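Local coordinates for protein phage integrase/site-specific recombinase (Haloarcula marismortui, PDB 3NRW) that probably binds DNA and takes part in site-specific recombination as a tyrosine recombinase, of which this chain is the N-terminal core-binding domain, at residues 10-15 with 84-89; 36-41 with 77-82. All blocks are in the same frame, centred on the assembly; numbering follows the deposited sequence.

Contact 1: 10-15 with 84-89; sequences REARDR and KNWLEY
Trp-86 and Tyr-89 reach from helical segment 84-89 to helical segment 10-15, the two axes passing 10.7 Å apart at 95°, with Arg-13 and Trp-86 nearest in the backbone. The indole of Trp-86 makes the largest share of the contact. Its CG is anti to the backbone N (chi1 180°), which sends the ring across the gap, edge first, to the backbone of Ala-12 and Arg-13. NE1 of Trp-86 gives a hydrogen bond of 3.1 Å to O of Ala-12. The oxygen lies close to the indole plane, but the N-H comes from above the carbonyl plane and misses the lone pairs. The bond is therefore well aimed from the ring and less so at the acceptor. It gives the buried indole N-H a partner and helps to fix the ring's rotation. Next to it, CZ2 of Trp-86 packs 3.7 Å from CB of Ala-12 and 3.5 Å from N of Arg-13. The guanidinium of Arg-13 leads away from this contact, and its NE makes a 2.8 Å salt bridge to OD1 of Asp-14. At the more open border, the extended chain of Arg-15 crosses Tyr-89 at about a right angle. OH of Tyr-89 lies 3.6 Å from both CG and NE of Arg-15, a packing contact and not a hydrogen bond. Tyr-16 and Phe-39 also meet the Trp-86 ring, and His-19 stacks on Tyr-89. Near-perpendicular helices joined through a buried aromatic side chain belong here to the all-helical core of a core-binding domain, as in tyrosine recombinases.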
loop_
_atom_site.group_PDB
_atom_site.type_symbol
_atom_site.label_atom_id
_atom_site.label_comp_id
_atom_site.label_asym_id
_atom_site.label_seq_id
_atom_site.Cartn_x
_atom_site.Cartn_y
_atom_site.Cartn_z
ATOM N N ARG A 10 6.175 5.827 -4.619
ATOM C CA ARG A 10 5.495 6.375 -5.790
ATOM C C ARG A 10 5.606 5.450 -7.004
ATOM O O ARG A 10 4.610 5.189 -7.680
ATOM C CB ARG A 10 6.044 7.767 -6.133
ATOM C CG ARG A 10 7.517 7.803 -6.479
ATOM C CD ARG A 10 7.982 9.228 -6.723
ATOM N NE ARG A 10 7.119 9.935 -7.668
ATOM C CZ ARG A 10 7.317 11.191 -8.052
ATOM N NH1 ARG A 10 8.350 11.873 -7.574
ATOM N NH2 ARG A 10 6.485 11.769 -8.910
ATOM N N GLU A 11 6.805 4.940 -7.273
ATOM C CA GLU A 11 6.994 4.045 -8.413
ATOM C C GLU A 11 6.150 2.781 -8.259
ATOM O O GLU A 11 5.500 2.334 -9.209
ATOM C CB GLU A 11 8.461 3.644 -8.557
ATOM C CG GLU A 11 9.409 4.797 -8.796
ATOM C CD GLU A 11 10.838 4.327 -8.920
ATOM O OE1 GLU A 11 11.306 3.591 -8.019
ATOM O OE2 GLU A 11 11.497 4.699 -9.915
ATOM N N ALA A 12 6.172 2.206 -7.059
ATOM C CA ALA A 12 5.410 0.992 -6.768
ATOM C C ALA A 12 3.910 1.238 -6.887
ATOM O O ALA A 12 3.162 0.361 -7.330
ATOM C CB ALA A 12 5.745 0.485 -5.364
ATOM N N ARG A 13 3.477 2.426 -6.480
ATOM C CA ARG A 13 2.066 2.794 -6.551
ATOM C C ARG A 13 1.662 2.890 -8.028
ATOM O O ARG A 13 0.671 2.282 -8.438
ATOM C CB ARG A 13 1.838 4.131 -5.823
ATOM C CG ARG A 13 0.387 4.630 -5.743
ATOM C CD ARG A 13 -0.002 5.438 -6.980
ATOM N NE ARG A 13 1.050 6.366 -7.391
ATOM C CZ ARG A 13 1.363 7.491 -6.756
ATOM N NH1 ARG A 13 0.702 7.859 -5.662
ATOM N NH2 ARG A 13 2.353 8.248 -7.214
ATOM N N ASP A 14 2.435 3.628 -8.826
ATOM C CA ASP A 14 2.128 3.769 -10.255
ATOM C C ASP A 14 2.131 2.411 -10.957
ATOM O O ASP A 14 1.281 2.138 -11.807
ATOM C CB ASP A 14 3.146 4.668 -10.982
ATOM C CG ASP A 14 3.148 6.114 -10.492
ATOM O OD1 ASP A 14 2.137 6.578 -9.925
ATOM O OD2 ASP A 14 4.175 6.794 -10.702
ATOM N N ARG A 15 3.097 1.566 -10.612
ATOM C CA ARG A 15 3.212 0.252 -11.235
ATOM C C ARG A 15 1.979 -0.597 -10.965
ATOM O O ARG A 15 1.456 -1.259 -11.861
ATOM C CB ARG A 15 4.458 -0.473 -10.722
ATOM C CG ARG A 15 4.940 -1.584 -11.641
ATOM C CD ARG A 15 6.087 -2.339 -11.004
ATOM N NE ARG A 15 6.653 -3.361 -11.881
ATOM C CZ ARG A 15 7.622 -3.144 -12.763
ATOM N NH1 ARG A 15 8.145 -1.931 -12.902
ATOM N NH2 ARG A 15 8.088 -4.147 -13.494
ATOM N N LYS A 84 -2.939 -4.238 1.436
ATOM C CA LYS A 84 -2.590 -5.654 1.466
ATOM C C LYS A 84 -2.429 -6.229 0.055
ATOM O O LYS A 84 -1.444 -6.908 -0.238
ATOM C CB LYS A 84 -3.669 -6.443 2.217
ATOM C CG LYS A 84 -3.488 -7.952 2.151
ATOM C CD LYS A 84 -2.366 -8.414 3.056
ATOM C CE LYS A 84 -2.907 -8.942 4.376
ATOM N NZ LYS A 84 -3.603 -10.249 4.198
ATOM N N ASN A 85 -3.399 -5.965 -0.815
ATOM C CA ASN A 85 -3.337 -6.476 -2.181
ATOM C C ASN A 85 -2.148 -5.894 -2.927
ATOM O O ASN A 85 -1.534 -6.556 -3.772
ATOM C CB ASN A 85 -4.623 -6.151 -2.936
ATOM C CG ASN A 85 -5.836 -6.772 -2.291
ATOM O OD1 ASN A 85 -5.727 -7.779 -1.594
ATOM N ND2 ASN A 85 -7.000 -6.186 -2.525
ATOM N N TRP A 86 -1.826 -4.647 -2.615
ATOM C CA TRP A 86 -0.702 -3.983 -3.251
ATOM C C TRP A 86 0.589 -4.704 -2.884
ATOM O O TRP A 86 1.387 -5.032 -3.764
ATOM C CB TRP A 86 -0.660 -2.526 -2.801
ATOM C CG TRP A 86 0.445 -1.704 -3.355
ATOM C CD1 TRP A 86 1.023 -1.802 -4.587
ATOM C CD2 TRP A 86 1.033 -0.563 -2.723
ATOM N NE1 TRP A 86 1.936 -0.775 -4.768
ATOM C CE2 TRP A 86 1.953 -0.003 -3.639
ATOM C CE3 TRP A 86 0.859 0.045 -1.474
ATOM C CZ2 TRP A 86 2.700 1.140 -3.336
ATOM C CZ3 TRP A 86 1.607 1.185 -1.174
ATOM C CH2 TRP A 86 2.512 1.719 -2.105
ATOM N N LEU A 87 0.789 -4.968 -1.597
ATOM C CA LEU A 87 1.994 -5.656 -1.159
ATOM C C LEU A 87 2.083 -7.075 -1.722
ATOM O O LEU A 87 3.182 -7.572 -1.967
ATOM C CB LEU A 87 2.078 -5.677 0.368
ATOM C CG LEU A 87 2.195 -4.290 1.015
ATOM C CD1 LEU A 87 2.387 -4.444 2.511
ATOM C CD2 LEU A 87 3.370 -3.520 0.406
ATOM N N GLU A 88 0.941 -7.728 -1.927
ATOM C CA GLU A 88 0.950 -9.079 -2.493
ATOM C C GLU A 88 1.511 -9.004 -3.908
ATOM O O GLU A 88 2.293 -9.857 -4.320
ATOM C CB GLU A 88 -0.465 -9.672 -2.523
ATOM C CG GLU A 88 -1.093 -9.789 -1.144
ATOM C CD GLU A 88 -2.395 -10.572 -1.142
ATOM O OE1 GLU A 88 -3.178 -10.439 -2.106
ATOM O OE2 GLU A 88 -2.644 -11.303 -0.161
ATOM N N TYR A 89 1.106 -7.976 -4.649
ATOM C CA TYR A 89 1.590 -7.778 -6.010
ATOM C C TYR A 89 3.096 -7.554 -5.979
ATOM O O TYR A 89 3.843 -8.183 -6.730
ATOM C CB TYR A 89 0.903 -6.569 -6.659
ATOM C CG TYR A 89 1.554 -6.096 -7.940
ATOM C CD1 TYR A 89 1.659 -6.939 -9.047
ATOM C CD2 TYR A 89 2.074 -4.803 -8.045
ATOM C CE1 TYR A 89 2.265 -6.509 -10.224
ATOM C CE2 TYR A 89 2.682 -4.367 -9.217
ATOM C CZ TYR A 89 2.775 -5.226 -10.305
ATOM O OH TYR A 89 3.382 -4.811 -11.471
#

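Contact 2: 36-41 with 77-82; sequences LKHFVE and NGEMQT
Leu-36 and Thr-82 make the apolar part of this contact, between helical segments 36-41 and 77-82. CG and CD2 of Leu-36 both lie 3.9 Å from CG2 of Thr-82. The leucine CG is anti to its own carbonyl carbon (chi1 -64°), and the branched end thereby comes closer to segment 77-82 than its CB direction suggests. The threonine turns its methyl to the leucine. Its OG1 has a polar partner elsewhere, in a hydrogen bond with NH1 of Arg-35, one residue before segment 36-41. One small side chain thus serves the apolar core with one branch and an arginine with the other.

The polar part joins His-38 and Glu-79, and it is loose. The glutamate chain runs extended beyond CG and crosses the histidine at about a right angle. Its carboxylate and the imidazole are nearly parallel, with planes 17° apart, but OE1 of Glu-79 stays 4.1 Å from ND1 of His-38. This is proximity without a bond. OE2 of Glu-79 is as far from CB of His-38. The buried carboxylate finds its charge partner in helix 56-67, where Arg-66 forms a salt bridge with OE2. His-38 touches Arg-66 and Tyr-62 of the same helix. The arrangement is that of a small helical-bundle core, with a leucine-threonine contact inside and the buried Glu-79 tying in helix 56-67 of the core-binding domain through Arg-66.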
loop_
_atom_site.group_PDB
_atom_site.type_symbol
_atom_site.label_atom_id
_atom_site.label_comp_id
_atom_site.label_asym_id
_atom_site.label_seq_id
_atom_site.Cartn_x
_atom_site.Cartn_y
_atom_site.Cartn_z
ATOM N N LEU A 36 -4.149 4.558 -1.749
ATOM C CA LEU A 36 -2.697 4.472 -1.676
ATOM C C LEU A 36 -2.016 5.824 -1.618
ATOM O O LEU A 36 -0.852 5.913 -1.232
ATOM C CB LEU A 36 -2.160 3.658 -2.849
ATOM C CG LEU A 36 -2.609 2.194 -2.841
ATOM C CD1 LEU A 36 -1.975 1.449 -4.001
ATOM C CD2 LEU A 36 -2.213 1.546 -1.511
ATOM N N LYS A 37 -2.733 6.880 -1.993
ATOM C CA LYS A 37 -2.145 8.211 -1.939
ATOM C C LYS A 37 -1.729 8.514 -0.504
ATOM O O LYS A 37 -0.685 9.118 -0.266
ATOM C CB LYS A 37 -3.144 9.267 -2.424
ATOM C CG LYS A 37 -2.598 10.694 -2.380
ATOM C CD LYS A 37 -3.671 11.696 -2.770
ATOM C CE LYS A 37 -3.202 13.123 -2.548
ATOM N NZ LYS A 37 -4.272 14.114 -2.857
ATOM N N HIS A 38 -2.540 8.082 0.458
ATOM C CA HIS A 38 -2.224 8.331 1.856
ATOM C C HIS A 38 -0.948 7.624 2.259
ATOM O O HIS A 38 -0.147 8.156 3.027
ATOM C CB HIS A 38 -3.368 7.879 2.764
ATOM C CG HIS A 38 -4.642 8.622 2.524
ATOM N ND1 HIS A 38 -5.691 8.087 1.804
ATOM C CD2 HIS A 38 -5.009 9.883 2.844
ATOM C CE1 HIS A 38 -6.647 8.992 1.692
ATOM N NE2 HIS A 38 -6.257 10.090 2.313
ATOM N N PHE A 39 -0.754 6.421 1.741
ATOM C CA PHE A 39 0.438 5.676 2.086
ATOM C C PHE A 39 1.693 6.276 1.461
ATOM O O PHE A 39 2.725 6.393 2.121
ATOM C CB PHE A 39 0.311 4.219 1.660
ATOM C CG PHE A 39 1.466 3.383 2.099
ATOM C CD1 PHE A 39 2.613 3.295 1.319
ATOM C CD2 PHE A 39 1.452 2.777 3.345
ATOM C CE1 PHE A 39 3.734 2.615 1.777
ATOM C CE2 PHE A 39 2.566 2.095 3.813
ATOM C CZ PHE A 39 3.709 2.018 3.030
ATOM N N VAL A 40 1.609 6.651 0.192
ATOM C CA VAL A 40 2.767 7.222 -0.483
ATOM C C VAL A 40 3.250 8.496 0.204
ATOM O O VAL A 40 4.448 8.653 0.441
ATOM C CB VAL A 40 2.466 7.512 -1.969
ATOM C CG1 VAL A 40 3.651 8.218 -2.616
ATOM C CG2 VAL A 40 2.188 6.200 -2.694
ATOM N N GLU A 41 2.334 9.404 0.536
ATOM C CA GLU A 41 2.735 10.641 1.202
ATOM C C GLU A 41 3.318 10.344 2.582
ATOM O O GLU A 41 4.331 10.924 2.970
ATOM C CB GLU A 41 1.549 11.607 1.315
ATOM C CG GLU A 41 0.256 10.972 1.785
ATOM C CD GLU A 41 -0.866 11.983 1.943
ATOM O OE1 GLU A 41 -0.677 12.959 2.700
ATOM O OE2 GLU A 41 -1.936 11.797 1.321
ATOM N N ASN A 77 -10.930 -0.077 6.518
ATOM C CA ASN A 77 -10.799 -1.489 6.181
ATOM C C ASN A 77 -10.487 -1.666 4.696
ATOM O O ASN A 77 -9.619 -2.458 4.329
ATOM C CB ASN A 77 -12.093 -2.239 6.519
ATOM C CG ASN A 77 -12.407 -2.236 8.005
ATOM O OD1 ASN A 77 -13.397 -2.830 8.440
ATOM N ND2 ASN A 77 -11.570 -1.567 8.792
ATOM N N GLY A 78 -11.205 -0.929 3.852
ATOM C CA GLY A 78 -10.997 -1.023 2.418
ATOM C C GLY A 78 -9.635 -0.491 2.023
ATOM O O GLY A 78 -9.041 -0.920 1.034
ATOM N N GLU A 79 -9.142 0.451 2.817
ATOM C CA GLU A 79 -7.846 1.057 2.578
ATOM C C GLU A 79 -6.742 0.066 2.922
ATOM O O GLU A 79 -5.764 -0.081 2.180
ATOM C CB GLU A 79 -7.704 2.302 3.443
ATOM C CG GLU A 79 -6.649 3.252 2.975
ATOM C CD GLU A 79 -6.533 4.454 3.872
ATOM O OE1 GLU A 79 -7.547 5.158 4.065
ATOM O OE2 GLU A 79 -5.424 4.685 4.390
HETATM N N MSE A 80 -6.892 -0.615 4.052
HETATM C CA MSE A 80 -5.884 -1.586 4.464
HETATM C C MSE A 80 -5.894 -2.798 3.537
HETATM O O MSE A 80 -4.849 -3.398 3.286
HETATM C CB MSE A 80 -6.115 -2.026 5.918
HETATM C CG MSE A 80 -5.905 -0.917 6.966
HETATM SE SE MSE A 80 -4.158 -0.084 6.864
HETATM C CE MSE A 80 -3.027 -1.566 7.430
ATOM N N GLN A 81 -7.073 -3.152 3.033
ATOM C CA GLN A 81 -7.210 -4.288 2.125
ATOM C C GLN A 81 -6.496 -3.992 0.807
ATOM O O GLN A 81 -5.851 -4.866 0.222
ATOM C CB GLN A 81 -8.684 -4.586 1.855
ATOM C CG GLN A 81 -8.908 -5.736 0.890
ATOM C CD GLN A 81 -8.311 -7.036 1.391
ATOM O OE1 GLN A 81 -8.725 -7.566 2.422
ATOM N NE2 GLN A 81 -7.323 -7.553 0.665
ATOM N N THR A 82 -6.624 -2.757 0.331
ATOM C CA THR A 82 -5.956 -2.384 -0.901
ATOM C C THR A 82 -4.458 -2.369 -0.627
ATOM O O THR A 82 -3.672 -2.782 -1.470
ATOM C CB THR A 82 -6.426 -1.008 -1.424
ATOM O OG1 THR A 82 -7.713 -1.147 -2.045
ATOM C CG2 THR A 82 -5.440 -0.456 -2.446
#

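Contacts 1 and 2 lie 10 Å apart, centre to centre, and both use helix 73-92, the last of the four helices. Contact 1 joins it to helix 9-20, the first, and contact 2 to helix 26-45, the second. Contact 2 falls within the span of chain between the two segments of contact 1. The contacts also touch directly: CE3 of Trp-86 lies 3.4 Å from CD2 of Leu-36, and CG of Arg-13 is 4.0 Å from CB of Leu-36. Helix 73-92 therefore packs against both earlier helices through one continuous core. Together the two contacts bring three of the four helices into a single compact core-binding domain.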